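Local coordinates for sensor protein (Vibrio cholerae, PDB 3BY9), which probably acts as a two-component sensor histidine kinase, represented here by its extracytoplasmic domain, which binds C4-dicarboxylates such as succinate, at residues S21-T26 and S153-G158; E42-L47 and E141-I146; A72-L77 and R94-R99; Q117-G122 and S202-D207; V167-H172 and A249-V254. All coordinates share one frame; numbering follows the deposited sequence.

Contact 1 of 5, residues S21-T26 and S153-G158; sequences SHIVAT and SAIEQG
H22, I23 and T26 on the C-terminal part of helix 5-27 meet A154, I155 and G158 across two nearly antiparallel helical segments, their axes 9.7 Å apart at closest and 162° between directions. This joins the long N-terminal helix of the tandem PAS-like (PDC) sensor fold to the short helix 153-157, which links the chain's two antiparallel sheets. H22 supplies the polar half. With CG trans to its own amide nitrogen (chi1 173°), the imidazole extends across the gap and its NE2 donates to the backbone O of A154 at 2.9 Å. That oxygen lies in the ring plane, yet NE2 stands out of the A154 carbonyl plane. G158, having no side chain, lets its CA come within 3.6 Å of H22 NE2. The apolar half centres on I155. Its CG2 branch meets I23 CG1 at 3.8 Å, the two side chains crossing at about a right angle, while its CG1 meets T26 CG2 at 3.9 Å; M150 of strand 141-150 also touches T26 and I155. T26 turns its other branch back to its own helix: OG1 lies over one face of the H22 ring, toward the rim, and donates to H22 O at 2.7 Å.

Contact 2 of 5, residues E42-L47 and E141-I146; sequences ELVDAL and EILGVI
L143 is the first residue of strand segment 141-146 to touch helix 41-48, and it does so with both ends of its side chain. The helix lies across a face of the five-stranded antiparallel sheet of the succinate-binding PAS-like (PDC) domain, the short axes 8.7 Å apart at closest and 112° between directions. At L143, CD1 reaches V44 CG1 at 3.9 Å, and CB lies 4.0 Å from L47 CD1. L47 inclines across L143, and both of its methyls also rest near the backbone oxygen, L47 CD2 being 3.6 Å from L143 O. The next residue, G144, brings bare backbone to the helix, its N 4.1 Å from L47 CD1. V145 then turns its side chain away from the helix, and I146 turns back toward it. Here CG1 is trans to the amide nitrogen (chi1 175°), and the side chain crosses that of L43 at about a right angle. L77 of the neighbouring strand, together with V136 and Y138 on the other side of strand 141-150, extends the apolar floor under the helix. I37 of helix 33-38 touches both L43 and I146; L36 and D40 nearby bind a calcium ion. A single methyl, L43 CD2, is held against three atoms of I146: CG1 at 3.7 Å, CD1 at 3.8 Å and CB at 3.9 Å.

Contact 3 of 5, residues A72-L77 and R94-R99; sequences AADTYL and RSFIGR
F96 lays its rim against both Y76 and D74, and it loses more surface in this contact than any other residue of the two segments. Its CD2-CE2 edge points at the ring face of Y76 in a T-shaped stack, centroids 4.9 Å apart and planes at 88°; F96 CD2 stands 3.6 Å above the plane, over the centre of the Y76 ring. Farther round the same ring, F96 CZ lies 3.7 Å from D74 CG, the carboxylate tilted rather than stacked against it. D74 is also gripped by R94. The two side chains arrive from opposite directions, and R94 NE donates to D74 OD1 at 2.7 Å on the syn lone pair, forming a salt bridge in which the carboxylate and guanidinium planes are steeply turned (80°). R94 is extended from CG to NE, which carries its NH2 on to the backbone O of A73 at 3.0 Å; that oxygen lies in the guanidinium plane. D74 OD1 also accepts from N89 ND2, so several donors probably stabilise its charge, while Y76 OH is hydrogen-bonded to Y106 OH. A73 and D74 face K149 together in a classic beta bulge. Y106, K149 and T124, which touches F96, bind succinate, and a succinic acid molecule lies about 3 Å from the F96 side chain: the contact forms part of the wall of a PDC-type ligand pocket.

Contact 4 of 5, residues Q117-G122 and S202-D207; sequences QYFALG and SQQYLD
Q204 meets strand 117-121 through both its backbone and its side-chain amide. The hydrogen bonds come first: L121 N donates to Q204 O at 3.0 Å, almost in line with the carbonyl, and Q204 NE2 donates to F119 O at 2.9 Å, nearly straight at 170°. The Q204 chain, trans at chi1 (-173°) and extended beyond CG, brings the amide to that oxygen. A water adds a bridge, 2.8 Å from Y118 OH and donating to S202 O. Aromatic contacts flank the amide. NE2 sits 3.3 Å above one face of the F119 ring, toward its rim, and the amide is nearly parallel to the Y118 ring; Y118 OH lies 3.4 Å from Q204 CB. Y205 OH, hydrogen-bonded to D170 OD2, comes to the edge of the F119 ring. The strand edges the sheet of the succinate-binding PDC domain, and the type I turn Q203-L206 leads on from helix 193-202, so the contact ties that helix's end to the edge of the sheet. The apolar share belongs to L121 and L206, which cross at about a right angle with CD2 of L121 3.7 Å from CD1 of L206. R104, a succinate-binding residue, donates to L121 O.

Contact 5 of 5, residues V167-H172 and A249-V254; sequences VATDDH and ALTIRV
V167, T169, T251 and R253 turn their side chains to the same face of an antiparallel strand pair, A168 and I252 to the other. The pair sets strand 165-169, an outermost strand of the four-stranded antiparallel sheet, against strand 250-257. V167-R253 and T169-T251 are hydrogen-bonded pairs, each joined by two backbone bonds, such as T169 N to T251 O at 2.9 Å; A168-I252 between them is a non-hydrogen-bonded pair, where A168 CA makes a 3.3 Å CH...O contact to T251 O. Extended from CG to NE, R253 passes V167, whose CG2 lies 3.8 Å from R253 CB, and crosses T169 at about a right angle. T169 holds OG1 between its amide nitrogen and carbonyl carbon (chi1 50°), aiming the hydroxyl at the guanidinium edge, and R253 NE donates to T169 OG1 at 3.0 Å and 168°. T251 CG2 sits over the centre of one guanidinium face, 3.9 Å above it, so the methyl covers a face while the hydroxyl meets the edge. At the end of the pairing one water donates to T169 O and hydrogen-bonds T251 OG1; past it another accepts from D171 N and donates to A249 O. R253 NH2 donates to L219 O. With neutral oxygens accepting from both NE and NH2, the buried arginine probably spreads its charge over hydroxyl and carbonyl dipoles.

Contacts 2, 3 and 5 are buried, whereas contacts 1 and 4 are partly open. Contacts 2, 3 and 4 all reach the five-stranded sheet of the ligand-binding unit: contact 2 is purely apolar, contact 3 adds a salt bridge and ring stack beside the pocket, and contact 4 ties the edge strand to the loop after helix 193-202. Contact 5 belongs to the second sheet and relies on regular backbone pairing. Contacts 2 and 3 touch where I146 meets Y76 and L77 meets L43 and A46. Contact 1 packs I23 against I252 of contact 5, and contact 4 meets contact 5 through F119 and a probable Y205-D170 hydrogen bond. Contacts 2 and 5, their centres about 34 Å apart, lie on opposite sides of the chain's centre.

Contact 1 of 5, residues S21-T26 and S153-G158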
# COMPACT_ATOMS: atom_id res chain seq x y z
N SER A 21 -0.31 -10.96 -11.66
CA SER A 21 0.99 -11.61 -11.69
C SER A 21 2.11 -10.59 -11.50
O SER A 21 3.04 -10.84 -10.71
CB SER A 21 1.20 -12.36 -13.01
OG SER A 21 0.45 -13.57 -13.04
N HIS A 22 2.02 -9.47 -12.21
CA HIS A 22 3.00 -8.40 -12.12
C HIS A 22 3.07 -7.87 -10.69
O HIS A 22 4.16 -7.58 -10.15
CB HIS A 22 2.62 -7.26 -13.07
CG HIS A 22 3.48 -6.04 -12.92
ND1 HIS A 22 4.82 -6.03 -13.25
CD2 HIS A 22 3.19 -4.80 -12.46
CE1 HIS A 22 5.32 -4.84 -12.99
NE2 HIS A 22 4.35 -4.07 -12.52
N ILE A 23 1.90 -7.69 -10.09
CA ILE A 23 1.86 -7.20 -8.71
C ILE A 23 2.58 -8.15 -7.76
O ILE A 23 3.42 -7.73 -6.95
CB ILE A 23 0.39 -6.98 -8.24
CG1 ILE A 23 -0.20 -5.78 -8.99
CG2 ILE A 23 0.35 -6.75 -6.69
CD1 ILE A 23 -1.74 -5.66 -8.82
N VAL A 24 2.23 -9.43 -7.83
CA VAL A 24 2.83 -10.44 -6.95
C VAL A 24 4.34 -10.51 -7.16
O VAL A 24 5.10 -10.56 -6.17
CB VAL A 24 2.18 -11.84 -7.21
CG1 VAL A 24 2.93 -12.96 -6.45
CG2 VAL A 24 0.74 -11.80 -6.76
N ALA A 25 4.79 -10.47 -8.42
CA ALA A 25 6.23 -10.57 -8.71
C ALA A 25 6.98 -9.37 -8.18
O ALA A 25 8.14 -9.48 -7.73
CB ALA A 25 6.51 -10.70 -10.24
N THR A 26 6.32 -8.20 -8.23
CA THR A 26 6.95 -6.95 -7.78
C THR A 26 7.02 -6.93 -6.25
O THR A 26 8.09 -6.68 -5.68
CB THR A 26 6.11 -5.77 -8.28
OG1 THR A 26 6.15 -5.80 -9.71
CG2 THR A 26 6.66 -4.45 -7.81
N SER A 153 5.28 3.05 -7.84
CA SER A 153 5.46 3.29 -9.28
C SER A 153 5.66 2.08 -10.16
O SER A 153 5.07 2.00 -11.23
CB SER A 153 6.63 4.26 -9.53
OG SER A 153 6.37 5.48 -8.87
N ALA A 154 6.50 1.14 -9.74
CA ALA A 154 6.72 0.00 -10.62
C ALA A 154 5.42 -0.80 -10.82
O ALA A 154 5.21 -1.38 -11.89
CB ALA A 154 7.86 -0.91 -10.08
N ILE A 155 4.55 -0.82 -9.81
CA ILE A 155 3.27 -1.53 -9.99
C ILE A 155 2.40 -0.73 -10.96
O ILE A 155 1.96 -1.25 -11.98
CB ILE A 155 2.49 -1.70 -8.65
CG1 ILE A 155 3.18 -2.75 -7.77
CG2 ILE A 155 1.03 -2.14 -8.91
CD1 ILE A 155 2.41 -3.04 -6.45
N GLU A 156 2.13 0.54 -10.66
CA GLU A 156 1.28 1.33 -11.55
C GLU A 156 1.81 1.41 -12.96
O GLU A 156 1.04 1.44 -13.92
CB GLU A 156 1.05 2.73 -10.97
CG GLU A 156 0.15 2.70 -9.74
CD GLU A 156 -0.20 4.07 -9.17
OE1 GLU A 156 0.66 5.00 -9.19
OE2 GLU A 156 -1.32 4.25 -8.67
N GLN A 157 3.14 1.44 -13.11
CA GLN A 157 3.74 1.53 -14.44
C GLN A 157 3.58 0.25 -15.27
O GLN A 157 3.77 0.26 -16.49
CB GLN A 157 5.22 1.90 -14.31
CG GLN A 157 5.52 3.42 -14.38
CD GLN A 157 4.69 4.30 -13.42
OE1 GLN A 157 3.46 4.34 -13.50
NE2 GLN A 157 5.37 5.03 -12.54
N GLY A 158 3.22 -0.84 -14.60
CA GLY A 158 3.00 -2.11 -15.26
C GLY A 158 1.66 -2.16 -16.00
O GLY A 158 1.38 -3.12 -16.74

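Contact 2 of 5, residues E42-L47 and E141-I146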
# COMPACT_ATOMS: atom_id res chain seq x y z
N GLU A 42 23.52 -5.30 13.42
CA GLU A 42 23.34 -3.86 13.39
C GLU A 42 21.98 -3.42 13.95
O GLU A 42 21.88 -2.38 14.61
CB GLU A 42 23.44 -3.30 11.96
CG GLU A 42 24.84 -3.49 11.24
CD GLU A 42 25.10 -4.87 10.61
OE1 GLU A 42 24.42 -5.85 10.95
OE2 GLU A 42 26.05 -4.97 9.79
N LEU A 43 20.93 -4.19 13.65
CA LEU A 43 19.60 -3.81 14.13
C LEU A 43 19.44 -4.14 15.61
O LEU A 43 18.97 -3.31 16.38
CB LEU A 43 18.49 -4.55 13.32
CG LEU A 43 18.16 -3.94 11.95
CD1 LEU A 43 19.38 -4.03 10.98
CD2 LEU A 43 16.95 -4.74 11.36
N VAL A 44 19.87 -5.34 16.02
CA VAL A 44 19.69 -5.71 17.42
C VAL A 44 20.54 -4.81 18.30
O VAL A 44 20.06 -4.33 19.34
CB VAL A 44 20.01 -7.18 17.69
CG1 VAL A 44 19.90 -7.50 19.23
CG2 VAL A 44 19.04 -8.06 16.88
N ASP A 45 21.78 -4.55 17.90
CA ASP A 45 22.63 -3.70 18.72
C ASP A 45 22.06 -2.29 18.89
O ASP A 45 22.24 -1.65 19.96
CB ASP A 45 24.05 -3.60 18.13
CG ASP A 45 24.92 -4.86 18.38
OD1 ASP A 45 26.07 -4.87 17.89
OD2 ASP A 45 24.47 -5.80 19.05
N ALA A 46 21.43 -1.76 17.85
CA ALA A 46 20.82 -0.44 17.99
C ALA A 46 19.68 -0.46 19.00
O ALA A 46 19.52 0.46 19.81
CB ALA A 46 20.29 0.05 16.61
N LEU A 47 18.85 -1.49 18.93
CA LEU A 47 17.71 -1.56 19.84
C LEU A 47 18.20 -1.72 21.27
O LEU A 47 17.56 -1.25 22.20
CB LEU A 47 16.78 -2.71 19.43
CG LEU A 47 16.00 -2.40 18.13
CD1 LEU A 47 15.37 -3.68 17.61
CD2 LEU A 47 14.89 -1.40 18.41
N GLU A 141 12.95 -12.36 23.06
CA GLU A 141 12.17 -11.18 23.39
C GLU A 141 11.95 -10.32 22.15
O GLU A 141 12.88 -10.16 21.36
CB GLU A 141 12.91 -10.33 24.40
CG GLU A 141 13.20 -11.03 25.72
CD GLU A 141 12.50 -10.35 26.88
OE1 GLU A 141 11.25 -10.23 26.82
OE2 GLU A 141 13.18 -9.93 27.84
N ILE A 142 10.78 -9.70 22.04
CA ILE A 142 10.57 -8.79 20.90
C ILE A 142 11.14 -7.44 21.35
O ILE A 142 10.67 -6.84 22.32
CB ILE A 142 9.05 -8.66 20.58
CG1 ILE A 142 8.53 -10.01 20.06
CG2 ILE A 142 8.86 -7.56 19.47
CD1 ILE A 142 6.99 -10.09 19.92
N LEU A 143 12.12 -6.92 20.60
CA LEU A 143 12.78 -5.67 20.94
C LEU A 143 12.36 -4.49 20.06
O LEU A 143 12.65 -3.36 20.41
CB LEU A 143 14.30 -5.83 20.76
CG LEU A 143 15.01 -6.91 21.57
CD1 LEU A 143 16.54 -6.82 21.19
CD2 LEU A 143 14.83 -6.63 23.03
N GLY A 144 11.67 -4.75 18.95
CA GLY A 144 11.31 -3.64 18.07
C GLY A 144 10.76 -4.21 16.76
O GLY A 144 10.44 -5.39 16.67
N VAL A 145 10.68 -3.37 15.74
CA VAL A 145 10.10 -3.77 14.46
C VAL A 145 10.94 -3.16 13.35
O VAL A 145 11.34 -1.99 13.45
CB VAL A 145 8.66 -3.18 14.32
CG1 VAL A 145 8.10 -3.38 12.87
CG2 VAL A 145 7.69 -3.90 15.29
N ILE A 146 11.20 -3.96 12.31
CA ILE A 146 11.93 -3.43 11.13
C ILE A 146 10.88 -3.35 9.99
O ILE A 146 10.02 -4.25 9.84
CB ILE A 146 13.12 -4.37 10.79
CG1 ILE A 146 13.81 -3.90 9.49
CG2 ILE A 146 12.67 -5.79 10.54
CD1 ILE A 146 14.48 -2.53 9.59

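Contact 3 of 5, residues A72-L77 and R94-R99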
# COMPACT_ATOMS: atom_id res chain seq x y z
N ALA A 72 14.21 0.10 -2.38
CA ALA A 72 12.98 0.47 -1.71
C ALA A 72 12.93 1.98 -1.44
O ALA A 72 13.89 2.72 -1.68
CB ALA A 72 12.84 -0.27 -0.37
N ALA A 73 11.77 2.46 -1.02
CA ALA A 73 11.69 3.88 -0.69
C ALA A 73 12.38 4.13 0.63
O ALA A 73 13.23 5.01 0.71
CB ALA A 73 10.23 4.32 -0.61
N ASP A 74 12.06 3.34 1.66
CA ASP A 74 12.67 3.57 2.97
C ASP A 74 12.78 2.25 3.72
O ASP A 74 11.94 1.38 3.53
CB ASP A 74 11.74 4.48 3.81
CG ASP A 74 11.38 5.77 3.09
OD1 ASP A 74 12.19 6.73 3.12
OD2 ASP A 74 10.30 5.80 2.46
N THR A 75 13.78 2.15 4.59
CA THR A 75 13.95 0.90 5.40
C THR A 75 14.29 1.48 6.78
O THR A 75 15.26 2.20 6.91
CB THR A 75 15.10 0.03 4.89
OG1 THR A 75 14.81 -0.40 3.53
CG2 THR A 75 15.26 -1.22 5.78
N TYR A 76 13.48 1.13 7.81
CA TYR A 76 13.69 1.83 9.07
C TYR A 76 13.35 0.94 10.26
O TYR A 76 12.48 0.08 10.18
CB TYR A 76 12.86 3.14 9.12
CG TYR A 76 11.39 3.02 8.77
CD1 TYR A 76 10.42 3.20 9.76
CD2 TYR A 76 10.97 2.81 7.43
CE1 TYR A 76 9.03 3.19 9.42
CE2 TYR A 76 9.62 2.80 7.11
CZ TYR A 76 8.67 2.98 8.07
OH TYR A 76 7.35 3.01 7.69
N LEU A 77 14.04 1.23 11.36
CA LEU A 77 13.97 0.43 12.59
C LEU A 77 13.25 1.17 13.69
O LEU A 77 13.60 2.30 14.00
CB LEU A 77 15.43 0.12 13.02
CG LEU A 77 15.59 -0.71 14.29
CD1 LEU A 77 15.15 -2.16 14.01
CD2 LEU A 77 17.08 -0.76 14.63
N ARG A 94 13.15 13.91 4.31
CA ARG A 94 12.02 13.13 4.88
C ARG A 94 12.39 12.24 6.05
O ARG A 94 11.59 11.41 6.43
CB ARG A 94 11.34 12.27 3.81
CG ARG A 94 12.14 11.04 3.33
CD ARG A 94 11.34 10.26 2.29
NE ARG A 94 12.01 9.08 1.73
CZ ARG A 94 12.83 9.09 0.68
NH1 ARG A 94 13.13 10.23 0.03
NH2 ARG A 94 13.31 7.93 0.22
N SER A 95 13.57 12.43 6.63
CA SER A 95 13.97 11.58 7.75
C SER A 95 12.86 11.20 8.71
O SER A 95 12.13 12.06 9.22
CB SER A 95 15.07 12.21 8.59
OG SER A 95 15.51 11.30 9.62
N PHE A 96 12.77 9.89 8.97
CA PHE A 96 11.77 9.39 9.89
C PHE A 96 12.34 9.31 11.29
O PHE A 96 11.60 8.94 12.23
CB PHE A 96 11.37 7.95 9.50
CG PHE A 96 10.64 7.82 8.18
CD1 PHE A 96 10.32 8.92 7.38
CD2 PHE A 96 10.32 6.53 7.71
CE1 PHE A 96 9.71 8.75 6.14
CE2 PHE A 96 9.71 6.33 6.47
CZ PHE A 96 9.40 7.44 5.67
N ILE A 97 13.62 9.64 11.48
CA ILE A 97 14.24 9.49 12.81
C ILE A 97 13.49 10.32 13.88
O ILE A 97 13.21 11.51 13.67
CB ILE A 97 15.71 9.94 12.79
CG1 ILE A 97 16.53 9.10 11.81
CG2 ILE A 97 16.33 9.82 14.21
CD1 ILE A 97 16.84 7.74 12.24
N GLY A 98 13.14 9.67 14.99
CA GLY A 98 12.47 10.40 16.06
C GLY A 98 10.96 10.41 15.95
O GLY A 98 10.26 10.81 16.90
N ARG A 99 10.41 9.95 14.82
CA ARG A 99 8.95 9.99 14.67
C ARG A 99 8.41 8.69 15.22
O ARG A 99 9.03 7.64 15.03
CB ARG A 99 8.54 10.06 13.17
CG ARG A 99 9.18 11.17 12.40
CD ARG A 99 8.83 12.52 12.96
NE ARG A 99 9.01 13.57 11.96
CZ ARG A 99 8.06 13.99 11.12
NH1 ARG A 99 6.85 13.45 11.15
NH2 ARG A 99 8.32 14.97 10.26

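Contact 4 of 5, residues Q117-G122 and S202-D207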
# COMPACT_ATOMS: atom_id res chain seq x y z
N GLN A 117 1.68 -6.56 6.86
CA GLN A 117 1.84 -5.74 5.66
C GLN A 117 0.72 -4.71 5.66
O GLN A 117 -0.35 -4.93 6.27
CB GLN A 117 1.84 -6.59 4.40
CG GLN A 117 0.60 -7.45 4.23
CD GLN A 117 0.85 -8.53 3.17
OE1 GLN A 117 0.97 -9.74 3.47
NE2 GLN A 117 0.98 -8.09 1.94
N TYR A 118 0.92 -3.60 4.94
CA TYR A 118 -0.06 -2.53 5.00
C TYR A 118 0.19 -1.57 3.85
O TYR A 118 1.25 -1.58 3.28
CB TYR A 118 0.18 -1.74 6.30
CG TYR A 118 -0.91 -0.73 6.67
CD1 TYR A 118 -2.24 -1.17 6.92
CD2 TYR A 118 -0.61 0.61 6.85
CE1 TYR A 118 -3.23 -0.28 7.32
CE2 TYR A 118 -1.59 1.54 7.26
CZ TYR A 118 -2.89 1.07 7.49
OH TYR A 118 -3.83 1.95 7.95
N PHE A 119 -0.81 -0.76 3.48
CA PHE A 119 -0.55 0.26 2.44
C PHE A 119 -1.13 1.55 2.99
O PHE A 119 -2.11 1.51 3.75
CB PHE A 119 -1.18 -0.12 1.06
CG PHE A 119 -2.64 -0.48 1.12
CD1 PHE A 119 -3.61 0.51 1.07
CD2 PHE A 119 -3.03 -1.80 1.27
CE1 PHE A 119 -4.99 0.17 1.16
CE2 PHE A 119 -4.39 -2.14 1.37
CZ PHE A 119 -5.36 -1.14 1.31
N ALA A 120 -0.52 2.68 2.64
CA ALA A 120 -0.98 3.93 3.18
C ALA A 120 -0.35 5.10 2.48
O ALA A 120 0.61 4.94 1.72
CB ALA A 120 -0.56 4.02 4.66
N LEU A 121 -0.88 6.28 2.83
CA LEU A 121 -0.26 7.54 2.40
C LEU A 121 0.71 7.90 3.52
O LEU A 121 0.30 8.04 4.67
CB LEU A 121 -1.32 8.65 2.26
CG LEU A 121 -0.71 10.05 2.00
CD1 LEU A 121 0.01 10.11 0.65
CD2 LEU A 121 -1.86 11.08 1.97
N GLY A 122 2.01 7.98 3.21
CA GLY A 122 3.04 8.25 4.20
C GLY A 122 2.90 9.58 4.93
O GLY A 122 2.78 10.62 4.31
N SER A 202 -8.66 6.20 11.04
CA SER A 202 -7.60 5.21 10.77
C SER A 202 -6.30 5.85 10.36
O SER A 202 -5.22 5.26 10.58
CB SER A 202 -7.99 4.23 9.67
OG SER A 202 -7.92 4.82 8.37
N GLN A 203 -6.39 7.05 9.78
CA GLN A 203 -5.24 7.79 9.27
C GLN A 203 -4.49 7.07 8.16
O GLN A 203 -3.38 7.50 7.80
CB GLN A 203 -4.26 8.18 10.41
CG GLN A 203 -4.80 9.35 11.29
CD GLN A 203 -4.78 10.72 10.61
OE1 GLN A 203 -3.72 11.27 10.27
NE2 GLN A 203 -5.96 11.29 10.40
N GLN A 204 -5.13 6.06 7.57
CA GLN A 204 -4.54 5.32 6.46
C GLN A 204 -4.22 6.27 5.32
O GLN A 204 -3.19 6.10 4.66
CB GLN A 204 -5.48 4.23 5.97
CG GLN A 204 -4.83 3.29 4.90
CD GLN A 204 -5.57 1.98 4.81
OE1 GLN A 204 -6.77 1.91 5.13
NE2 GLN A 204 -4.88 0.92 4.36
N TYR A 205 -5.09 7.28 5.10
CA TYR A 205 -4.84 8.30 4.07
C TYR A 205 -4.70 9.67 4.76
O TYR A 205 -5.07 10.71 4.18
CB TYR A 205 -5.99 8.34 3.04
CG TYR A 205 -6.28 6.98 2.49
CD1 TYR A 205 -5.30 6.26 1.79
CD2 TYR A 205 -7.48 6.35 2.75
CE1 TYR A 205 -5.52 4.95 1.37
CE2 TYR A 205 -7.71 5.07 2.35
CZ TYR A 205 -6.73 4.36 1.66
OH TYR A 205 -6.97 3.08 1.23
N LEU A 206 -4.12 9.67 5.95
CA LEU A 206 -3.90 10.87 6.74
C LEU A 206 -5.23 11.65 6.82
O LEU A 206 -6.28 11.02 7.13
CB LEU A 206 -2.80 11.72 6.13
CG LEU A 206 -1.49 10.89 5.90
CD1 LEU A 206 -0.37 11.73 5.33
CD2 LEU A 206 -1.04 10.24 7.20
N ASP A 207 -5.19 12.97 6.57
CA ASP A 207 -6.41 13.80 6.61
C ASP A 207 -6.97 14.08 5.21
O ASP A 207 -7.63 15.12 4.97
CB ASP A 207 -6.14 15.15 7.27
CG ASP A 207 -5.66 15.04 8.70
OD1 ASP A 207 -6.12 14.14 9.42
OD2 ASP A 207 -4.86 15.90 9.12
O HOH W 1 -2.90 4.06 9.52

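Contact 5 of 5, residues V167-H172 and A249-V254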
# COMPACT_ATOMS: atom_id res chain seq x y z
N VAL A 167 -8.09 0.15 -11.32
CA VAL A 167 -7.99 0.81 -10.01
C VAL A 167 -7.74 -0.35 -9.02
O VAL A 167 -8.08 -1.49 -9.33
CB VAL A 167 -9.27 1.51 -9.51
CG1 VAL A 167 -9.53 2.77 -10.40
CG2 VAL A 167 -10.51 0.56 -9.55
N ALA A 168 -7.12 -0.03 -7.87
CA ALA A 168 -6.95 -1.01 -6.78
C ALA A 168 -7.71 -0.36 -5.66
O ALA A 168 -7.37 0.75 -5.24
CB ALA A 168 -5.48 -1.18 -6.41
N THR A 169 -8.75 -1.03 -5.16
CA THR A 169 -9.59 -0.44 -4.11
C THR A 169 -9.47 -1.14 -2.76
O THR A 169 -9.25 -2.34 -2.70
CB THR A 169 -11.08 -0.52 -4.51
OG1 THR A 169 -11.38 -1.87 -4.91
CG2 THR A 169 -11.39 0.41 -5.70
N ASP A 170 -9.62 -0.36 -1.68
CA ASP A 170 -9.57 -0.96 -0.35
C ASP A 170 -10.99 -1.37 0.05
O ASP A 170 -11.92 -1.34 -0.77
CB ASP A 170 -8.97 0.03 0.67
CG ASP A 170 -9.86 1.22 0.99
OD1 ASP A 170 -11.06 1.25 0.64
OD2 ASP A 170 -9.35 2.16 1.63
N ASP A 171 -11.16 -1.76 1.32
CA ASP A 171 -12.48 -2.20 1.76
C ASP A 171 -13.65 -1.21 1.71
O ASP A 171 -14.81 -1.65 1.71
CB ASP A 171 -12.38 -2.82 3.15
CG ASP A 171 -11.59 -4.09 3.15
OD1 ASP A 171 -11.54 -4.78 2.10
OD2 ASP A 171 -11.01 -4.43 4.22
N HIS A 172 -13.37 0.10 1.72
CA HIS A 172 -14.41 1.15 1.60
C HIS A 172 -14.52 1.62 0.16
O HIS A 172 -15.15 2.65 -0.13
CB HIS A 172 -14.05 2.38 2.45
CG HIS A 172 -14.16 2.16 3.92
ND1 HIS A 172 -15.38 2.03 4.56
CD2 HIS A 172 -13.22 2.04 4.87
CE1 HIS A 172 -15.17 1.85 5.85
NE2 HIS A 172 -13.87 1.84 6.07
N ALA A 249 -5.35 -7.12 0.95
CA ALA A 249 -6.51 -6.37 1.37
C ALA A 249 -6.83 -5.29 0.33
O ALA A 249 -7.19 -4.15 0.66
CB ALA A 249 -6.34 -5.77 2.78
N LEU A 250 -6.66 -5.67 -0.95
CA LEU A 250 -6.94 -4.81 -2.11
C LEU A 250 -7.63 -5.60 -3.23
O LEU A 250 -7.33 -6.78 -3.43
CB LEU A 250 -5.66 -4.23 -2.71
CG LEU A 250 -4.95 -3.11 -1.96
CD1 LEU A 250 -3.58 -2.85 -2.61
CD2 LEU A 250 -5.80 -1.86 -1.99
N THR A 251 -8.53 -4.95 -3.96
CA THR A 251 -9.21 -5.62 -5.08
C THR A 251 -8.73 -4.88 -6.34
O THR A 251 -8.80 -3.66 -6.39
CB THR A 251 -10.76 -5.53 -4.97
OG1 THR A 251 -11.20 -6.26 -3.79
CG2 THR A 251 -11.46 -6.17 -6.22
N ILE A 252 -8.28 -5.63 -7.34
CA ILE A 252 -7.83 -5.04 -8.61
C ILE A 252 -9.04 -5.03 -9.55
O ILE A 252 -9.77 -6.02 -9.63
CB ILE A 252 -6.73 -5.88 -9.26
CG1 ILE A 252 -5.62 -6.15 -8.24
CG2 ILE A 252 -6.20 -5.19 -10.50
CD1 ILE A 252 -4.64 -7.18 -8.72
N ARG A 253 -9.26 -3.93 -10.27
CA ARG A 253 -10.41 -3.86 -11.16
C ARG A 253 -10.01 -3.28 -12.48
O ARG A 253 -9.25 -2.31 -12.50
CB ARG A 253 -11.46 -2.94 -10.52
CG ARG A 253 -11.75 -3.36 -9.04
CD ARG A 253 -12.89 -2.50 -8.47
NE ARG A 253 -13.24 -2.72 -7.05
CZ ARG A 253 -14.30 -3.44 -6.68
NH1 ARG A 253 -15.04 -4.06 -7.60
NH2 ARG A 253 -14.69 -3.42 -5.42
N VAL A 254 -10.51 -3.88 -13.56
CA VAL A 254 -10.22 -3.35 -14.89
C VAL A 254 -11.54 -2.77 -15.41
O VAL A 254 -12.62 -3.39 -15.29
CB VAL A 254 -9.63 -4.44 -15.83
CG1 VAL A 254 -10.51 -5.69 -15.88
CG2 VAL A 254 -9.50 -3.89 -17.27
O HOH W 2 -10.64 -4.77 -1.29
O HOH W 3 -8.62 -2.66 2.70